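Local coordinates for vacuolar protein-sorting-associated protein 25 (Homo sapiens, PDB 3HTU) that forms part of the ESCRT-II complex, which sorts endosomal cargo into multivesicular bodies and probably recruits ESCRT-III, at residues Lys12-Trp17 with Ala50-Ala55; Gln16-Ser21 with Ser26-Tyr31; His63-Ile68 with Arg74-Phe79. All blocks are in the same frame, centred on the assembly; numbering follows the deposited sequence.

Interaction 1. Residues Lys12-Trp17 with Ala50-Ala55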
loop_
_atom_site.group_PDB
_atom_site.type_symbol
_atom_site.label_atom_id
_atom_site.label_comp_id
_atom_site.label_asym_id
_atom_site.label_seq_id
_atom_site.Cartn_x
_atom_site.Cartn_y
_atom_site.Cartn_z
ATOM N N LYS A 12 -6.597 10.697 -5.530
ATOM C CA LYS A 12 -6.013 11.318 -6.722
ATOM C C LYS A 12 -4.478 11.285 -6.691
ATOM O O LYS A 12 -3.853 10.967 -7.687
ATOM C CB LYS A 12 -6.531 12.758 -6.880
ATOM C CG LYS A 12 -6.075 13.502 -8.148
ATOM C CD LYS A 12 -6.874 14.788 -8.348
ATOM C CE LYS A 12 -6.418 15.574 -9.575
ATOM N NZ LYS A 12 -6.777 14.923 -10.878
ATOM N N LEU A 13 -3.885 11.596 -5.538
ATOM C CA LEU A 13 -2.428 11.594 -5.389
ATOM C C LEU A 13 -1.791 10.212 -5.452
ATOM O O LEU A 13 -0.727 10.038 -6.067
ATOM C CB LEU A 13 -2.003 12.284 -4.082
ATOM C CG LEU A 13 -2.117 13.808 -3.964
ATOM C CD1 LEU A 13 -1.837 14.241 -2.524
ATOM C CD2 LEU A 13 -1.180 14.537 -4.929
ATOM N N ILE A 14 -2.421 9.230 -4.808
ATOM C CA ILE A 14 -1.877 7.881 -4.803
ATOM C C ILE A 14 -1.914 7.309 -6.217
ATOM O O ILE A 14 -0.961 6.685 -6.672
ATOM C CB ILE A 14 -2.642 6.940 -3.829
ATOM C CG1 ILE A 14 -2.399 7.348 -2.372
ATOM C CG2 ILE A 14 -2.217 5.474 -4.028
ATOM C CD1 ILE A 14 -3.547 6.986 -1.444
ATOM N N TYR A 15 -3.030 7.527 -6.899
ATOM C CA TYR A 15 -3.255 6.899 -8.197
ATOM C C TYR A 15 -2.338 7.509 -9.248
ATOM O O TYR A 15 -1.884 6.826 -10.161
ATOM C CB TYR A 15 -4.720 7.016 -8.609
ATOM C CG TYR A 15 -5.026 6.253 -9.871
ATOM C CD1 TYR A 15 -5.266 4.881 -9.836
ATOM C CD2 TYR A 15 -5.042 6.891 -11.100
ATOM C CE1 TYR A 15 -5.514 4.173 -10.987
ATOM C CE2 TYR A 15 -5.301 6.187 -12.267
ATOM C CZ TYR A 15 -5.545 4.828 -12.200
ATOM O OH TYR A 15 -5.808 4.111 -13.346
ATOM N N GLN A 16 -2.084 8.808 -9.099
ATOM C CA GLN A 16 -1.086 9.526 -9.869
ATOM C C GLN A 16 0.286 8.850 -9.725
ATOM O O GLN A 16 0.986 8.676 -10.712
ATOM C CB GLN A 16 -1.026 10.965 -9.358
ATOM C CG GLN A 16 -1.094 12.046 -10.406
ATOM C CD GLN A 16 -1.334 13.431 -9.799
ATOM O OE1 GLN A 16 -2.179 14.193 -10.278
ATOM N NE2 GLN A 16 -0.593 13.762 -8.743
ATOM N N TRP A 17 0.660 8.463 -8.499
ATOM C CA TRP A 17 1.981 7.877 -8.243
ATOM C C TRP A 17 2.127 6.459 -8.806
ATOM O O TRP A 17 3.196 6.085 -9.301
ATOM C CB TRP A 17 2.333 7.882 -6.739
ATOM C CG TRP A 17 3.637 7.208 -6.497
ATOM C CD1 TRP A 17 4.877 7.767 -6.621
ATOM C CD2 TRP A 17 3.849 5.822 -6.179
ATOM N NE1 TRP A 17 5.846 6.826 -6.374
ATOM C CE2 TRP A 17 5.246 5.624 -6.098
ATOM C CE3 TRP A 17 2.995 4.734 -5.940
ATOM C CZ2 TRP A 17 5.813 4.384 -5.788
ATOM C CZ3 TRP A 17 3.559 3.498 -5.625
ATOM C CH2 TRP A 17 4.955 3.335 -5.554
ATOM N N ALA A 50 -6.237 4.379 8.305
ATOM C CA ALA A 50 -7.661 4.721 8.275
ATOM C C ALA A 50 -8.009 5.638 7.107
ATOM O O ALA A 50 -8.984 5.405 6.400
ATOM C CB ALA A 50 -8.096 5.338 9.595
ATOM N N THR A 51 -7.197 6.671 6.905
ATOM C CA THR A 51 -7.418 7.647 5.852
ATOM C C THR A 51 -7.032 7.057 4.488
ATOM O O THR A 51 -7.685 7.341 3.492
ATOM C CB THR A 51 -6.627 8.946 6.124
ATOM O OG1 THR A 51 -7.014 9.495 7.399
ATOM C CG2 THR A 51 -6.896 9.984 5.037
ATOM N N LEU A 52 -5.979 6.238 4.470
ATOM C CA LEU A 52 -5.547 5.511 3.286
ATOM C C LEU A 52 -6.652 4.603 2.756
ATOM O O LEU A 52 -6.877 4.546 1.554
ATOM C CB LEU A 52 -4.298 4.676 3.602
ATOM C CG LEU A 52 -3.799 3.733 2.511
ATOM C CD1 LEU A 52 -3.187 4.543 1.376
ATOM C CD2 LEU A 52 -2.803 2.701 3.071
ATOM N N LEU A 53 -7.318 3.875 3.646
ATOM C CA LEU A 53 -8.450 3.048 3.231
ATOM C C LEU A 53 -9.610 3.836 2.621
ATOM O O LEU A 53 -10.224 3.380 1.653
ATOM C CB LEU A 53 -8.941 2.153 4.360
ATOM C CG LEU A 53 -8.258 0.786 4.349
ATOM C CD1 LEU A 53 -8.508 0.078 5.654
ATOM C CD2 LEU A 53 -8.669 -0.076 3.128
ATOM N N ARG A 54 -9.920 5.004 3.185
ATOM C CA ARG A 54 -10.956 5.861 2.617
ATOM C C ARG A 54 -10.536 6.448 1.248
ATOM O O ARG A 54 -11.379 6.669 0.377
ATOM C CB ARG A 54 -11.369 6.971 3.594
ATOM C CG ARG A 54 -11.767 6.496 5.011
ATOM C CD ARG A 54 -13.245 6.104 5.162
ATOM N NE ARG A 54 -13.624 6.072 6.586
ATOM C CZ ARG A 54 -14.831 5.765 7.066
ATOM N NH1 ARG A 54 -15.837 5.449 6.251
ATOM N NH2 ARG A 54 -15.035 5.777 8.381
ATOM N N ALA A 55 -9.239 6.711 1.078
ATOM C CA ALA A 55 -8.700 7.144 -0.205
ATOM C C ALA A 55 -8.902 6.026 -1.230
ATOM O O ALA A 55 -9.361 6.275 -2.346
ATOM C CB ALA A 55 -7.223 7.476 -0.089
#

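Interaction 2. Residues Gln16-Ser21 with Ser26-Tyr31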
loop_
_atom_site.group_PDB
_atom_site.type_symbol
_atom_site.label_atom_id
_atom_site.label_comp_id
_atom_site.label_asym_id
_atom_site.label_seq_id
_atom_site.Cartn_x
_atom_site.Cartn_y
_atom_site.Cartn_z
ATOM N N GLN A 16 -2.084 8.808 -9.099
ATOM C CA GLN A 16 -1.086 9.526 -9.869
ATOM C C GLN A 16 0.286 8.850 -9.725
ATOM O O GLN A 16 0.986 8.676 -10.712
ATOM C CB GLN A 16 -1.026 10.965 -9.358
ATOM C CG GLN A 16 -1.094 12.046 -10.406
ATOM C CD GLN A 16 -1.334 13.431 -9.799
ATOM O OE1 GLN A 16 -2.179 14.193 -10.278
ATOM N NE2 GLN A 16 -0.593 13.762 -8.743
ATOM N N TRP A 17 0.660 8.463 -8.499
ATOM C CA TRP A 17 1.981 7.877 -8.243
ATOM C C TRP A 17 2.127 6.459 -8.806
ATOM O O TRP A 17 3.196 6.085 -9.301
ATOM C CB TRP A 17 2.333 7.882 -6.739
ATOM C CG TRP A 17 3.637 7.208 -6.497
ATOM C CD1 TRP A 17 4.877 7.767 -6.621
ATOM C CD2 TRP A 17 3.849 5.822 -6.179
ATOM N NE1 TRP A 17 5.846 6.826 -6.374
ATOM C CE2 TRP A 17 5.246 5.624 -6.098
ATOM C CE3 TRP A 17 2.995 4.734 -5.940
ATOM C CZ2 TRP A 17 5.813 4.384 -5.788
ATOM C CZ3 TRP A 17 3.559 3.498 -5.625
ATOM C CH2 TRP A 17 4.955 3.335 -5.554
ATOM N N VAL A 18 1.064 5.667 -8.701
ATOM C CA VAL A 18 1.065 4.300 -9.224
ATOM C C VAL A 18 1.265 4.328 -10.739
ATOM O O VAL A 18 1.990 3.500 -11.284
ATOM C CB VAL A 18 -0.238 3.527 -8.872
ATOM C CG1 VAL A 18 -0.221 2.123 -9.478
ATOM C CG2 VAL A 18 -0.442 3.453 -7.356
ATOM N N SER A 19 0.627 5.294 -11.399
ATOM C CA SER A 19 0.725 5.458 -12.852
ATOM C C SER A 19 2.058 6.090 -13.268
ATOM O O SER A 19 2.848 5.464 -13.985
ATOM C CB SER A 19 -0.451 6.282 -13.382
ATOM O OG SER A 19 -1.692 5.652 -13.100
ATOM N N ARG A 20 2.303 7.320 -12.812
ATOM C CA ARG A 20 3.554 8.025 -13.094
ATOM C C ARG A 20 4.737 7.351 -12.403
ATOM O O ARG A 20 4.934 7.522 -11.194
ATOM C CB ARG A 20 3.490 9.489 -12.636
ATOM C CG ARG A 20 2.366 10.332 -13.211
ATOM C CD ARG A 20 2.392 11.718 -12.581
ATOM N NE ARG A 20 1.310 12.575 -13.063
ATOM C CZ ARG A 20 1.131 13.845 -12.703
ATOM N NH1 ARG A 20 1.962 14.428 -11.843
ATOM N NH2 ARG A 20 0.114 14.537 -13.204
ATOM N N SER A 21 5.510 6.588 -13.178
ATOM C CA SER A 21 6.785 5.990 -12.737
ATOM C C SER A 21 6.663 4.576 -12.161
ATOM O O SER A 21 6.898 3.597 -12.880
ATOM C CB SER A 21 7.563 6.935 -11.795
ATOM O OG SER A 21 8.563 6.247 -11.064
ATOM N N SER A 26 1.182 -3.766 -9.962
ATOM C CA SER A 26 -0.243 -3.452 -9.893
ATOM C C SER A 26 -0.775 -3.736 -8.481
ATOM O O SER A 26 -1.765 -3.141 -8.064
ATOM C CB SER A 26 -1.038 -4.248 -10.936
ATOM O OG SER A 26 -1.240 -3.492 -12.121
ATOM N N VAL A 27 -0.088 -4.630 -7.760
ATOM C CA VAL A 27 -0.513 -5.103 -6.433
ATOM C C VAL A 27 0.426 -4.590 -5.313
ATOM O O VAL A 27 1.659 -4.788 -5.368
ATOM C CB VAL A 27 -0.635 -6.653 -6.438
ATOM C CG1 VAL A 27 -1.333 -7.135 -5.246
ATOM C CG2 VAL A 27 -1.475 -7.108 -7.646
ATOM N N PHE A 28 -0.167 -3.925 -4.318
ATOM C CA PHE A 28 0.575 -3.274 -3.231
ATOM C C PHE A 28 -0.044 -3.661 -1.889
ATOM O O PHE A 28 -1.252 -3.753 -1.780
ATOM C CB PHE A 28 0.521 -1.740 -3.372
ATOM C CG PHE A 28 1.171 -1.201 -4.607
ATOM C CD1 PHE A 28 0.434 -1.022 -5.787
ATOM C CD2 PHE A 28 2.510 -0.843 -4.604
ATOM C CE1 PHE A 28 1.020 -0.520 -6.915
ATOM C CE2 PHE A 28 3.104 -0.337 -5.739
ATOM C CZ PHE A 28 2.363 -0.171 -6.891
ATOM N N THR A 29 0.769 -3.902 -0.861
ATOM C CA THR A 29 0.234 -3.959 0.499
ATOM C C THR A 29 -0.149 -2.534 0.902
ATOM O O THR A 29 0.354 -1.567 0.342
ATOM C CB THR A 29 1.219 -4.626 1.529
ATOM O OG1 THR A 29 2.402 -3.829 1.676
ATOM C CG2 THR A 29 1.629 -6.039 1.063
ATOM N N LEU A 30 -1.073 -2.401 1.845
ATOM C CA LEU A 30 -1.390 -1.088 2.373
ATOM C C LEU A 30 -0.154 -0.481 3.056
ATOM O O LEU A 30 0.151 0.698 2.863
ATOM C CB LEU A 30 -2.548 -1.169 3.370
ATOM C CG LEU A 30 -3.938 -1.598 2.902
ATOM C CD1 LEU A 30 -5.001 -0.872 3.754
ATOM C CD2 LEU A 30 -4.159 -1.333 1.433
ATOM N N TYR A 31 0.575 -1.302 3.807
ATOM C CA TYR A 31 1.786 -0.823 4.502
ATOM C C TYR A 31 2.788 -0.180 3.553
ATOM O O TYR A 31 3.260 0.919 3.818
ATOM C CB TYR A 31 2.458 -1.942 5.289
ATOM C CG TYR A 31 3.715 -1.522 6.044
ATOM C CD1 TYR A 31 3.634 -0.890 7.280
ATOM C CD2 TYR A 31 4.976 -1.780 5.517
ATOM C CE1 TYR A 31 4.799 -0.517 7.987
ATOM C CE2 TYR A 31 6.143 -1.401 6.194
ATOM C CZ TYR A 31 6.046 -0.774 7.429
ATOM O OH TYR A 31 7.208 -0.418 8.092
#

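Interaction 3. Residues His63-Ile68 with Arg74-Phe79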
loop_
_atom_site.group_PDB
_atom_site.type_symbol
_atom_site.label_atom_id
_atom_site.label_comp_id
_atom_site.label_asym_id
_atom_site.label_seq_id
_atom_site.Cartn_x
_atom_site.Cartn_y
_atom_site.Cartn_z
ATOM N N HIS A 63 -13.599 2.401 -9.957
ATOM C CA HIS A 63 -13.059 1.194 -10.633
ATOM C C HIS A 63 -11.542 1.234 -10.837
ATOM O O HIS A 63 -10.975 0.414 -11.565
ATOM C CB HIS A 63 -13.781 0.889 -11.970
ATOM C CG HIS A 63 -15.242 1.208 -11.949
ATOM N ND1 HIS A 63 -16.171 0.405 -11.319
ATOM C CD2 HIS A 63 -15.930 2.261 -12.451
ATOM C CE1 HIS A 63 -17.370 0.947 -11.447
ATOM N NE2 HIS A 63 -17.251 2.075 -12.128
ATOM N N LYS A 64 -10.892 2.182 -10.169
ATOM C CA LYS A 64 -9.448 2.362 -10.282
ATOM C C LYS A 64 -8.647 1.476 -9.342
ATOM O O LYS A 64 -7.423 1.438 -9.412
ATOM C CB LYS A 64 -9.080 3.831 -10.047
ATOM C CG LYS A 64 -9.690 4.773 -11.087
ATOM C CD LYS A 64 -9.084 6.163 -10.996
ATOM C CE LYS A 64 -9.770 7.100 -11.962
ATOM N NZ LYS A 64 -9.031 8.385 -12.149
ATOM N N ALA A 65 -9.336 0.740 -8.490
ATOM C CA ALA A 65 -8.696 -0.040 -7.431
ATOM C C ALA A 65 -9.644 -1.100 -6.927
ATOM O O ALA A 65 -10.853 -0.917 -6.959
ATOM C CB ALA A 65 -8.276 0.872 -6.266
ATOM N N GLU A 66 -9.086 -2.226 -6.496
ATOM C CA GLU A 66 -9.845 -3.208 -5.748
ATOM C C GLU A 66 -9.061 -3.529 -4.475
ATOM O O GLU A 66 -7.901 -3.937 -4.531
ATOM C CB GLU A 66 -10.086 -4.480 -6.558
ATOM C CG GLU A 66 -11.039 -5.444 -5.868
ATOM C CD GLU A 66 -11.341 -6.697 -6.695
ATOM O OE1 GLU A 66 -11.336 -6.622 -7.950
ATOM O OE2 GLU A 66 -11.574 -7.761 -6.080
ATOM N N ILE A 67 -9.719 -3.376 -3.336
ATOM C CA ILE A 67 -9.044 -3.592 -2.055
ATOM C C ILE A 67 -9.093 -5.070 -1.677
ATOM O O ILE A 67 -10.108 -5.742 -1.885
ATOM C CB ILE A 67 -9.630 -2.653 -0.953
ATOM C CG1 ILE A 67 -9.522 -1.193 -1.418
ATOM C CG2 ILE A 67 -8.912 -2.871 0.405
ATOM C CD1 ILE A 67 -10.514 -0.226 -0.744
ATOM N N ILE A 68 -7.962 -5.589 -1.180
ATOM C CA ILE A 68 -7.897 -6.940 -0.603
ATOM C C ILE A 68 -7.788 -6.853 0.917
ATOM O O ILE A 68 -6.816 -6.303 1.471
ATOM C CB ILE A 68 -6.766 -7.825 -1.217
ATOM C CG1 ILE A 68 -6.916 -7.908 -2.743
ATOM C CG2 ILE A 68 -6.844 -9.240 -0.709
ATOM C CD1 ILE A 68 -6.024 -6.967 -3.532
ATOM N N ARG A 74 -3.190 -8.471 3.039
ATOM C CA ARG A 74 -3.985 -7.269 2.860
ATOM C C ARG A 74 -3.312 -6.353 1.873
ATOM O O ARG A 74 -2.074 -6.249 1.837
ATOM C CB ARG A 74 -4.123 -6.486 4.176
ATOM C CG ARG A 74 -4.975 -7.132 5.252
ATOM C CD ARG A 74 -5.054 -6.235 6.497
ATOM N NE ARG A 74 -5.603 -4.892 6.251
ATOM C CZ ARG A 74 -6.902 -4.589 6.285
ATOM N NH1 ARG A 74 -7.798 -5.530 6.533
ATOM N NH2 ARG A 74 -7.305 -3.347 6.065
ATOM N N GLY A 75 -4.126 -5.641 1.104
ATOM C CA GLY A 75 -3.568 -4.689 0.171
ATOM C C GLY A 75 -4.554 -4.247 -0.872
ATOM O O GLY A 75 -5.759 -4.269 -0.642
ATOM N N VAL A 76 -4.029 -3.840 -2.021
ATOM C CA VAL A 76 -4.833 -3.172 -3.015
ATOM C C VAL A 76 -4.252 -3.463 -4.406
ATOM O O VAL A 76 -3.026 -3.565 -4.580
ATOM C CB VAL A 76 -4.997 -1.655 -2.681
ATOM C CG1 VAL A 76 -3.649 -0.939 -2.644
ATOM C CG2 VAL A 76 -5.944 -0.950 -3.650
ATOM N N LYS A 77 -5.142 -3.669 -5.381
ATOM C CA LYS A 77 -4.712 -3.713 -6.785
ATOM C C LYS A 77 -5.248 -2.502 -7.501
ATOM O O LYS A 77 -6.414 -2.163 -7.369
ATOM C CB LYS A 77 -5.179 -5.000 -7.475
ATOM C CG LYS A 77 -4.763 -5.135 -8.963
ATOM C CD LYS A 77 -4.995 -6.576 -9.438
ATOM C CE LYS A 77 -4.712 -6.776 -10.937
ATOM N NZ LYS A 77 -5.027 -8.190 -11.351
ATOM N N PHE A 78 -4.390 -1.854 -8.281
ATOM C CA PHE A 78 -4.788 -0.700 -9.085
ATOM C C PHE A 78 -5.004 -1.110 -10.529
ATOM O O PHE A 78 -4.355 -2.018 -11.031
ATOM C CB PHE A 78 -3.746 0.406 -9.006
ATOM C CG PHE A 78 -3.557 0.961 -7.616
ATOM C CD1 PHE A 78 -2.573 0.435 -6.771
ATOM C CD2 PHE A 78 -4.372 1.992 -7.147
ATOM C CE1 PHE A 78 -2.405 0.940 -5.478
ATOM C CE2 PHE A 78 -4.211 2.500 -5.851
ATOM C CZ PHE A 78 -3.232 1.974 -5.028
ATOM N N PHE A 79 -5.946 -0.436 -11.165
ATOM C CA PHE A 79 -6.346 -0.716 -12.547
ATOM C C PHE A 79 -6.219 0.568 -13.346
ATOM O O PHE A 79 -6.167 0.592 -14.556
ATOM C CB PHE A 79 -7.789 -1.248 -12.590
ATOM C CG PHE A 79 -7.992 -2.466 -11.754
ATOM C CD1 PHE A 79 -8.538 -2.354 -10.469
ATOM C CD2 PHE A 79 -7.610 -3.722 -12.217
ATOM C CE1 PHE A 79 -8.727 -3.481 -9.665
ATOM C CE2 PHE A 79 -7.785 -4.854 -11.410
ATOM C CZ PHE A 79 -8.339 -4.718 -10.118
ATOM O OXT PHE A 79 -6.140 1.655 -12.799
#

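Interaction 1. Residues Lys12-Trp17 with Ala50-Ala55
In the three-helix core of this C-terminal winged-helix domain, I14 of helix 7-19 meets L52 and A55 of helix 49-61. The contact is small, about 89 Å² of surface counted over both sides, and it is made almost entirely by the far end of one side chain. I14 CD1 approaches L52 CD1 to 3.7 Å. The same I14 CD1 lies 3.9 Å from A55 CB, so one methyl touches two residues of the opposing helix. The CB of I14 already points at helix 49-61; CG1 stands anti to the carbonyl carbon (chi1 -68°), and an extended second torsion carries CD1 onward across the interface.

L52 answers differently. Its CB does not face helix 7-19 directly, but CG anti to the backbone N (chi1 174°) brings CD1 round to I14, and the two side chains cross at about a right angle. A55 lies one turn further along the same helix. With its CB aimed at helix 7-19, a bare methyl is enough to receive I14 CD1, whereas L52 needs a longer side chain to bring a methyl to the same atom.

No hydrogen bond joins the segments, which suits three buried hydrocarbon residues; the backbone polar groups bond within each helix instead, as in Q16 N to K12 O and A55 N to T51 O. F78 of strand 75-78 and F44 also pack on I14, L30 and T34 on L52, and W10 on A55. Aliphatic packing of the first helix against the third, with the second alongside, is typical of the winged-helix fold.

Interaction 2. Residues Gln16-Ser21 with Ser26-Tyr31
F28 buries the most surface here, 57 Å², by pushing its ring from strand 27-28 toward the end of helix 7-19, where W17 and V18 receive it. With CG anti to the carbonyl carbon (chi1 -63°), the ring continues in the direction set by CB, and its far atoms do the touching. F28 CE1 lies 3.9 Å from V18 CG1, while on the other flank F28 CE2 lies 3.9 Å from W17 CZ3. The phenyl group therefore sits across two successive residues of the helix.

The aromatic pair is neither stacked nor T-shaped: the planes are inclined at 60° and the centroid of F28 is 5.9 Å from that of the six-membered ring of W17. From the indole's standpoint F28 CE2 arrives at the edge, near the ring plane, opposite CZ3 and CH2. The broad indole, only partly buried, reaches F28 with its benzene side because CG is anti to the backbone N (chi1 177°). V18 is shorter and buried; its CB points at the strand, and V18 and F28 run past each other in opposite directions.

In winged-helix topology this is where the first helix turns back through a short loop into the first strand. F28 is paired through its backbone with V76 of the wing hairpin, and L33 of helix 30-35 packs on both F28 and W17. Replacing F28 by an alanine would take away the ring and is likely to leave W17 CZ3 and V18 CG1 without this partner, so that the indole could shift more freely.

Next to F28, T29 is the N-cap of helix 30-35. Its side chain caps a backbone N beyond Y31 while its own N bonds to E32 OE1, in the manner of a capping box.

Interaction 3. Residues His63-Ile68 with Arg74-Phe79
R74, just before the returning strand, lies beside I68, its CA and CB both resting near I68 O; its guanidinium turns elsewhere, to a salt bridge with E49. At G75 the chain adopts backbone angles that would jam any CB against the preceding carbonyl O, so glycine is the fitting residue. It forms two bonds with I68: G75 N reaches I68 O at 2.8 Å, in the carbonyl plane and on a lone pair, while I68 N meets G75 O at 2.6 Å from above the carbonyl plane.

V76 belongs to a non-hydrogen-bonded pair with I67. Its branched side chain suits a buried strand: CG2, anti to the backbone N, lies 3.9 Å from A65 CB and also covers part of one face of the F78 ring. This two-stranded antiparallel hairpin is the wing of the winged helix, and its strand 75-78 pairs with strand 27-28 on the other edge.

K77 returns to the hydrogen-bonded kind of pair. E66 N donates to K77 O at 2.8 Å, and K77 N to E66 O at 2.9 Å, the latter bond nearly straight at 173°. The ends of both side chains turn to partners beyond the hairpin, on a chain of another protein: E66 hydrogen-bonds there, and K77 NZ forms a salt bridge with an acidic side chain of that chain.

F78 turns back to the core side with A65, whose small CB lies 4.2 Å from F78 CD2, while V18 and L33 pack on the ring. F79 N donates to K64 O at 3.0 Å, from 57° above the carbonyl plane, and its ring presents its edge to E66, with F79 CE1 3.5 Å from E66 CB.

In the fold
The three contacts lie close together in one small winged-helix domain, their centres 10 to 11 Å apart. Interactions 1 and 2 both begin on helix 7-19 and share Q16 and W17; interaction 3 follows both in the chain. The hairpin of interaction 3 joins strand 27-28 of interaction 2 in a three-stranded antiparallel sheet, with strand 75-78 in the middle. F78 reaches I14 of interaction 1 and F28 of interaction 2, and so ties sheet to helices. The same sheet, on strands 27-28, 65-68 and 75-78, bonds to a chain of another protein, consistent with a domain that couples ESCRT-II to a partner.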